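Local coordinates for SPbeta prophage-derived uncharacterized protein YomS (PDB 6I5O) that is of unknown function, an all-beta protein of the SPbeta prophage lytic cassette found as an assembly of five identical subunits, at residues A[39-44]-A[97-102]; A[52-57]-A[110-115]; A[65-70]-A[78-83]. All coordinates share one frame; numbering follows the deposited sequence. Where two conformers were deposited one is given.

Contact 1. Residues A[39-44]-A[97-102]; sequences RELTVK and FKVMFE
V43 sets a single methyl, CG2, over one face of the F101 ring, a CH-pi contact whose carbon lies 3.8 Å from the ring centroid, 23° off the normal. The methyl is displaced toward the rim, so its nearest ring atom is CZ, with V43 CG2 to F101 CZ measuring 3.5 Å. In V43 the methyl CG1 takes the place anti to the backbone N (chi1 177°), which puts CG2 beside that nitrogen and over the ring. L41 reaches the same end of the phenyl group at a slant: its CD2 lies 3.7 Å from F101 CE1, the two side chains approaching from opposite directions. That methyl also meets V99, two residues earlier on the partner strand, L41 CD2 being 3.9 Å from V99 CG2. No hydrogen bond crosses between residues 39-44 and 97-102. The strands run nearly parallel, 15° apart, but their axes stay 10.5 Å from each other, a separation filled by side chains, as between the layers of a beta sandwich. All four touching residues are buried and the interface is wholly apolar. F101 is further enclosed by aromatic rings, those of F20 and F91 meeting it edge-to-face and that of F56 inclined to it. Strand 40-46 runs between strands 87-92 and 110-117, bonding through L41 to F91 and through T42 to I115, and begins with a classic beta bulge where R39 and E40 both face V117. Strand 98-107 pairs instead with 51-59 and, more briefly, with 33-34.

Contact 2. Residues A[52-57]-A[110-115]; sequences REIKFY and VTVKGI
V110 opens the contact between two strands that face each other across an all-beta core in the manner of a beta sandwich, with axes 9.7 Å apart and directions differing by 23°. Its chi1 of 65° leaves CG2 anti to the backbone N, which sends that methyl to two neighbours: it lies 4.2 Å from CG of R52 and, in one of the two conformers of I54, equally far, 4.2 Å, from I54 CD1. The arginine thus contributes only the aliphatic base of its side chain here. Its guanidinium group is engaged elsewhere, NH2 bonding to the carbonyl of L83 and NE to the hydroxyl of S49. T111 turns to the other side of its strand, against S46. V112 then returns to the core, where its CG2 stands 4.4 Å from I54 CD1, a looser approach, while F20 also packs on this valine. In that conformer alone, I54 spans both valines with one terminal methyl; V103 and T82 of the adjoining strands border it as well. On the other face of strand 52-57, away from the core, one conformer of E53 forms a salt bridge with K55, in which K55 NZ meets E53 OE2 at 3.1 Å, nearly in line with the carboxylate C-O bond.

Contact 3. Residues A[65-70]-A[78-83]; sequences KTALSG and LGSSTL
G79 O accepts the shorter of two backbone hydrogen bonds that join residues 65-70 to 78-83, from G70 N at 2.9 Å and almost straight, with 169° at the hydrogen. The same oxygen is approached by the alpha carbon of S69, in a CA-H...O contact of 3.3 Å between S69 CA and G79 O. The return bond runs from G79 N to G70 O, 3.0 Å long and more bent at 157°. Together they make G70 and G79 a hydrogen-bonded antiparallel pair. L78 CA adds a CA-H...O contact to G70 O, while the leucine side chain only skirts that carbonyl.

Past the glycine pair no further hydrogen bond joins the two segments; S80 meets L68 instead. Its CA lies 3.4 Å from L68 O in a third CA-H...O contact, and its CB is close to the same carbonyl. This matters because L68 O is buried by the contact and has no hydrogen-bond partner in the model. S69 has two conformers, and in one of them it lays its side chain alongside S80, S69 OG standing 3.8 Å from S80 CB. With OG anti to its own carbonyl carbon in this conformer (chi1 -77°), the hydroxyl is held by T74 O of the third subunit, which links the hairpin to that subunit.

The contact belongs to the beta hairpin of strands 65-72 and 78-79. Strand 51-59 runs beside both segments, bonding through F56 to L68 and S80 and through I54 to T82, while the side chain of L68 turns inward to F91 and V99.

Contacts 1 and 2 are successive pieces of one apolar core, their centres about 9 Å apart. Strands 40-46 and 110-117 are neighbours on one side, where K44 N lies 2.8 Å from K113 O, a probable hydrogen bond; strands 98-107 and 51-59 are neighbours on the other, with M100 O 2.8 Å from Y57 N, also a probable hydrogen bond. V43 CG1 and V112 CG1 pack together at 3.4 Å between the two contacts. Contact 3, centred about 10 Å from each, lies at the margin of this core. It is tied to contact 1 by the salt bridge of K65 NZ to E102 OE1, 2.8 Å long, and to contact 2 by packing of F56 CE2 on S81 N at 3.5 Å. Contacts 1 and 3 both touch the third subunit.

Contact 1. Residues A[39-44]-A[97-102]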
# COMPACT_ATOMS: atom_id res chain seq x y z
N ARG A 39 9.90 8.85 -3.69
CA ARG A 39 8.65 8.13 -4.03
C ARG A 39 7.40 8.92 -3.68
O ARG A 39 6.39 8.77 -4.38
CB ARG A 39 8.54 6.79 -3.30
CG ARG A 39 9.63 5.76 -3.58
CD ARG A 39 9.44 4.59 -2.58
NE ARG A 39 10.44 3.54 -2.60
CZ ARG A 39 10.35 2.47 -3.38
NH1 ARG A 39 9.42 2.43 -4.30
NH2 ARG A 39 11.20 1.48 -3.30
N GLU A 40 7.42 9.66 -2.58
CA GLU A 40 6.21 10.31 -2.05
C GLU A 40 6.54 11.78 -1.73
O GLU A 40 7.65 12.09 -1.37
CB GLU A 40 5.73 9.61 -0.76
CG GLU A 40 5.42 8.13 -0.92
CD GLU A 40 5.10 7.42 0.39
OE1 GLU A 40 5.88 7.56 1.45
OE2 GLU A 40 4.13 6.63 0.29
N LEU A 41 5.51 12.61 -1.81
CA LEU A 41 5.58 14.03 -1.44
C LEU A 41 4.38 14.40 -0.60
O LEU A 41 3.26 14.03 -0.94
CB LEU A 41 5.55 14.85 -2.72
CG LEU A 41 5.34 16.35 -2.63
CD1 LEU A 41 6.46 17.07 -1.95
CD2 LEU A 41 5.14 16.94 -4.00
N THR A 42 4.65 15.19 0.43
CA THR A 42 3.57 15.85 1.18
C THR A 42 3.82 17.35 1.09
O THR A 42 4.88 17.81 1.54
CB THR A 42 3.54 15.39 2.63
OG1 THR A 42 3.31 13.98 2.67
CG2 THR A 42 2.44 16.07 3.42
N VAL A 43 2.87 18.08 0.56
CA VAL A 43 2.94 19.56 0.41
C VAL A 43 2.11 20.21 1.50
O VAL A 43 0.97 19.79 1.72
CB VAL A 43 2.39 19.97 -0.97
CG1 VAL A 43 2.39 21.47 -1.13
CG2 VAL A 43 3.24 19.38 -2.06
N LYS A 44 2.67 21.23 2.13
CA LYS A 44 1.95 22.08 3.09
C LYS A 44 1.69 23.42 2.42
O LYS A 44 2.65 24.11 1.96
CB LYS A 44 2.75 22.26 4.37
CG LYS A 44 2.12 23.22 5.35
CD LYS A 44 0.81 22.73 5.95
CE LYS A 44 0.01 23.78 6.69
NZ LYS A 44 0.72 24.29 7.86
N PHE A 97 9.07 12.99 -13.48
CA PHE A 97 10.34 13.72 -13.56
C PHE A 97 10.35 14.91 -12.59
O PHE A 97 11.26 15.03 -11.76
CB PHE A 97 10.55 14.20 -14.98
CG PHE A 97 11.73 15.12 -15.12
CD1 PHE A 97 13.00 14.69 -14.78
CD2 PHE A 97 11.56 16.40 -15.65
CE1 PHE A 97 14.07 15.58 -14.91
CE2 PHE A 97 12.65 17.22 -15.88
CZ PHE A 97 13.88 16.82 -15.45
N LYS A 98 9.32 15.75 -12.66
CA LYS A 98 9.25 16.98 -11.84
C LYS A 98 7.84 17.15 -11.32
O LYS A 98 6.88 16.66 -11.92
CB LYS A 98 9.57 18.22 -12.66
CG LYS A 98 11.04 18.54 -12.79
CD LYS A 98 11.25 19.73 -13.69
CE LYS A 98 12.61 20.37 -13.51
NZ LYS A 98 12.75 21.55 -14.39
N VAL A 99 7.75 17.89 -10.22
CA VAL A 99 6.43 18.37 -9.74
C VAL A 99 6.51 19.88 -9.54
O VAL A 99 7.60 20.42 -9.25
CB VAL A 99 5.96 17.61 -8.48
CG1 VAL A 99 5.66 16.16 -8.78
CG2 VAL A 99 6.94 17.72 -7.36
N MET A 100 5.37 20.51 -9.65
CA MET A 100 5.20 21.97 -9.61
C MET A 100 3.87 22.28 -8.95
O MET A 100 2.89 21.58 -9.19
CB MET A 100 5.25 22.52 -11.04
CG MET A 100 4.79 23.97 -11.08
SD MET A 100 4.40 24.56 -12.75
CE MET A 100 6.05 24.53 -13.34
N PHE A 101 3.84 23.32 -8.12
CA PHE A 101 2.61 23.77 -7.42
C PHE A 101 2.40 25.22 -7.78
O PHE A 101 3.10 26.07 -7.18
CB PHE A 101 2.77 23.56 -5.92
CG PHE A 101 2.73 22.10 -5.62
CD1 PHE A 101 3.85 21.29 -5.78
CD2 PHE A 101 1.50 21.47 -5.38
CE1 PHE A 101 3.75 19.91 -5.72
CE2 PHE A 101 1.42 20.11 -5.27
CZ PHE A 101 2.53 19.33 -5.46
N GLU A 102 1.54 25.48 -8.74
CA GLU A 102 1.38 26.82 -9.32
C GLU A 102 0.43 27.65 -8.45
O GLU A 102 -0.70 27.19 -8.17
CB GLU A 102 0.78 26.72 -10.71
CG GLU A 102 0.56 28.09 -11.36
CD GLU A 102 0.16 28.05 -12.80
OE1 GLU A 102 0.12 26.93 -13.38
OE2 GLU A 102 0.09 29.13 -13.40

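Contact 2. Residues A[52-57]-A[110-115]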
# COMPACT_ATOMS: atom_id res chain seq x y z
N ARG A 52 -6.68 32.26 -2.23
CA ARG A 52 -5.61 31.73 -3.10
C ARG A 52 -6.17 30.58 -3.91
O ARG A 52 -7.19 29.97 -3.51
CB ARG A 52 -4.37 31.31 -2.31
CG ARG A 52 -4.44 29.95 -1.60
CD ARG A 52 -5.63 29.84 -0.65
NE ARG A 52 -5.60 30.79 0.45
CZ ARG A 52 -6.59 30.97 1.29
NH1 ARG A 52 -6.46 31.85 2.28
NH2 ARG A 52 -7.75 30.34 1.14
N GLU A 53 -5.48 30.25 -4.98
CA GLU A 53 -5.79 29.03 -5.76
C GLU A 53 -4.45 28.43 -6.14
O GLU A 53 -3.63 29.09 -6.77
CB GLU A 53 -6.61 29.37 -6.99
CG GLU A 53 -6.92 28.21 -7.87
CD GLU A 53 -7.72 28.60 -9.12
OE1 GLU A 53 -8.14 29.78 -9.25
OE2 GLU A 53 -7.84 27.75 -10.03
N ILE A 54 -4.26 27.16 -5.74
CA ILE A 54 -3.02 26.40 -6.02
C ILE A 54 -3.42 25.26 -6.95
O ILE A 54 -4.35 24.53 -6.59
CB ILE A 54 -2.39 25.86 -4.73
CG1 ILE A 54 -2.28 26.92 -3.63
CG2 ILE A 54 -1.08 25.17 -5.04
CD1 ILE A 54 -1.39 28.10 -3.99
N LYS A 55 -2.73 25.12 -8.08
CA LYS A 55 -2.95 23.94 -8.95
C LYS A 55 -1.72 23.06 -8.91
O LYS A 55 -0.58 23.51 -8.87
CB LYS A 55 -3.20 24.37 -10.40
CG LYS A 55 -4.61 24.93 -10.58
CD LYS A 55 -4.90 25.19 -12.02
CE LYS A 55 -6.36 24.99 -12.40
NZ LYS A 55 -6.95 26.32 -12.58
N PHE A 56 -1.97 21.74 -8.85
CA PHE A 56 -0.94 20.73 -8.64
C PHE A 56 -0.56 20.12 -9.97
O PHE A 56 -1.47 19.73 -10.73
CB PHE A 56 -1.47 19.63 -7.73
CG PHE A 56 -2.21 20.04 -6.48
CD1 PHE A 56 -1.97 21.26 -5.86
CD2 PHE A 56 -3.12 19.18 -5.90
CE1 PHE A 56 -2.65 21.57 -4.69
CE2 PHE A 56 -3.81 19.51 -4.74
CZ PHE A 56 -3.58 20.72 -4.16
N TYR A 57 0.73 20.08 -10.29
CA TYR A 57 1.17 19.59 -11.61
C TYR A 57 2.35 18.65 -11.51
O TYR A 57 3.29 18.77 -10.71
CB TYR A 57 1.61 20.76 -12.52
CG TYR A 57 0.48 21.60 -12.98
CD1 TYR A 57 -0.43 21.15 -13.89
CD2 TYR A 57 0.30 22.90 -12.49
CE1 TYR A 57 -1.46 21.90 -14.39
CE2 TYR A 57 -0.73 23.68 -12.98
CZ TYR A 57 -1.63 23.18 -13.90
OH TYR A 57 -2.67 23.93 -14.38
N VAL A 110 1.19 33.35 0.35
CA VAL A 110 0.99 31.89 0.44
C VAL A 110 2.35 31.24 0.30
O VAL A 110 3.13 31.59 -0.60
CB VAL A 110 -0.06 31.39 -0.58
CG1 VAL A 110 0.38 31.58 -2.01
CG2 VAL A 110 -0.43 29.93 -0.31
N THR A 111 2.61 30.29 1.19
CA THR A 111 3.85 29.48 1.20
C THR A 111 3.47 28.06 0.78
O THR A 111 2.41 27.55 1.19
CB THR A 111 4.56 29.64 2.54
OG1 THR A 111 5.14 30.95 2.62
CG2 THR A 111 5.61 28.60 2.76
N VAL A 112 4.34 27.45 -0.00
CA VAL A 112 4.10 26.04 -0.48
C VAL A 112 5.41 25.32 -0.28
O VAL A 112 6.37 25.62 -1.00
CB VAL A 112 3.59 25.98 -1.92
CG1 VAL A 112 3.28 24.56 -2.31
CG2 VAL A 112 2.38 26.87 -2.12
N LYS A 113 5.43 24.34 0.63
CA LYS A 113 6.67 23.66 1.01
C LYS A 113 6.40 22.19 1.10
O LYS A 113 5.30 21.82 1.46
CB LYS A 113 7.24 24.18 2.33
CG LYS A 113 7.65 25.64 2.30
CD LYS A 113 8.20 26.16 3.58
CE LYS A 113 8.81 27.53 3.40
NZ LYS A 113 9.24 28.09 4.71
N GLY A 114 7.35 21.35 0.73
CA GLY A 114 7.10 19.90 0.80
C GLY A 114 8.18 19.17 1.53
O GLY A 114 9.29 19.66 1.74
N ILE A 115 7.80 17.98 1.95
CA ILE A 115 8.74 16.95 2.44
C ILE A 115 8.55 15.75 1.50
O ILE A 115 7.43 15.31 1.25
CB ILE A 115 8.47 16.56 3.90
CG1 ILE A 115 8.77 17.74 4.80
CG2 ILE A 115 9.29 15.34 4.29
CD1 ILE A 115 8.31 17.57 6.24

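Contact 3. Residues A[65-70]-A[78-83]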
# COMPACT_ATOMS: atom_id res chain seq x y z
N LYS A 65 3.02 20.23 -18.65
CA LYS A 65 2.36 20.19 -17.33
C LYS A 65 1.09 19.37 -17.40
O LYS A 65 0.34 19.48 -18.32
CB LYS A 65 1.99 21.60 -16.85
CG LYS A 65 3.16 22.53 -16.67
CD LYS A 65 2.77 23.98 -16.66
CE LYS A 65 1.69 24.35 -15.67
NZ LYS A 65 1.47 25.82 -15.60
N THR A 66 0.91 18.53 -16.41
CA THR A 66 -0.27 17.63 -16.33
C THR A 66 -0.90 17.73 -14.93
O THR A 66 -0.18 17.61 -13.93
CB THR A 66 0.12 16.17 -16.55
OG1 THR A 66 1.00 16.04 -17.66
CG2 THR A 66 -1.10 15.30 -16.76
N ALA A 67 -2.18 18.03 -14.85
CA ALA A 67 -2.86 18.13 -13.55
C ALA A 67 -2.62 16.84 -12.75
O ALA A 67 -2.77 15.73 -13.28
CB ALA A 67 -4.32 18.37 -13.75
N LEU A 68 -2.26 17.00 -11.49
CA LEU A 68 -1.83 15.87 -10.66
C LEU A 68 -2.73 15.80 -9.43
O LEU A 68 -2.76 16.76 -8.65
CB LEU A 68 -0.37 16.09 -10.25
CG LEU A 68 0.23 15.07 -9.31
CD1 LEU A 68 0.30 13.70 -9.94
CD2 LEU A 68 1.59 15.48 -8.81
N SER A 69 -3.45 14.70 -9.25
CA SER A 69 -4.29 14.53 -8.03
C SER A 69 -3.45 14.00 -6.86
O SER A 69 -2.57 13.16 -7.03
CB SER A 69 -5.46 13.64 -8.32
OG SER A 69 -6.45 14.37 -9.01
N GLY A 70 -3.81 14.48 -5.69
CA GLY A 70 -3.31 14.00 -4.41
C GLY A 70 -4.43 13.91 -3.42
O GLY A 70 -5.61 14.09 -3.78
N LEU A 78 -9.78 13.79 -2.50
CA LEU A 78 -8.87 13.78 -3.65
C LEU A 78 -9.01 15.10 -4.37
O LEU A 78 -10.12 15.65 -4.45
CB LEU A 78 -9.23 12.61 -4.58
CG LEU A 78 -9.32 11.26 -3.87
CD1 LEU A 78 -9.69 10.17 -4.85
CD2 LEU A 78 -8.04 10.95 -3.16
N GLY A 79 -7.93 15.57 -4.94
CA GLY A 79 -8.02 16.77 -5.77
C GLY A 79 -6.71 17.11 -6.45
O GLY A 79 -5.67 16.69 -6.03
N SER A 80 -6.82 17.92 -7.50
CA SER A 80 -5.67 18.40 -8.27
C SER A 80 -5.49 19.91 -8.06
O SER A 80 -4.66 20.49 -8.75
CB SER A 80 -5.76 18.06 -9.73
OG SER A 80 -6.95 18.58 -10.28
N SER A 81 -6.21 20.50 -7.13
CA SER A 81 -6.07 21.94 -6.84
C SER A 81 -6.68 22.20 -5.48
O SER A 81 -7.42 21.36 -4.97
CB SER A 81 -6.71 22.79 -7.89
OG SER A 81 -8.12 22.57 -7.97
N THR A 82 -6.46 23.40 -4.96
CA THR A 82 -7.17 23.79 -3.73
C THR A 82 -7.35 25.30 -3.69
O THR A 82 -6.49 26.06 -4.23
CB THR A 82 -6.44 23.31 -2.47
OG1 THR A 82 -7.28 23.63 -1.35
CG2 THR A 82 -5.08 23.93 -2.26
N LEU A 83 -8.42 25.71 -3.07
CA LEU A 83 -8.72 27.13 -2.75
C LEU A 83 -8.43 27.42 -1.29
O LEU A 83 -8.71 28.56 -0.86
CB LEU A 83 -10.19 27.40 -3.05
CG LEU A 83 -10.58 27.23 -4.50
CD1 LEU A 83 -12.04 27.45 -4.73
CD2 LEU A 83 -9.76 28.13 -5.40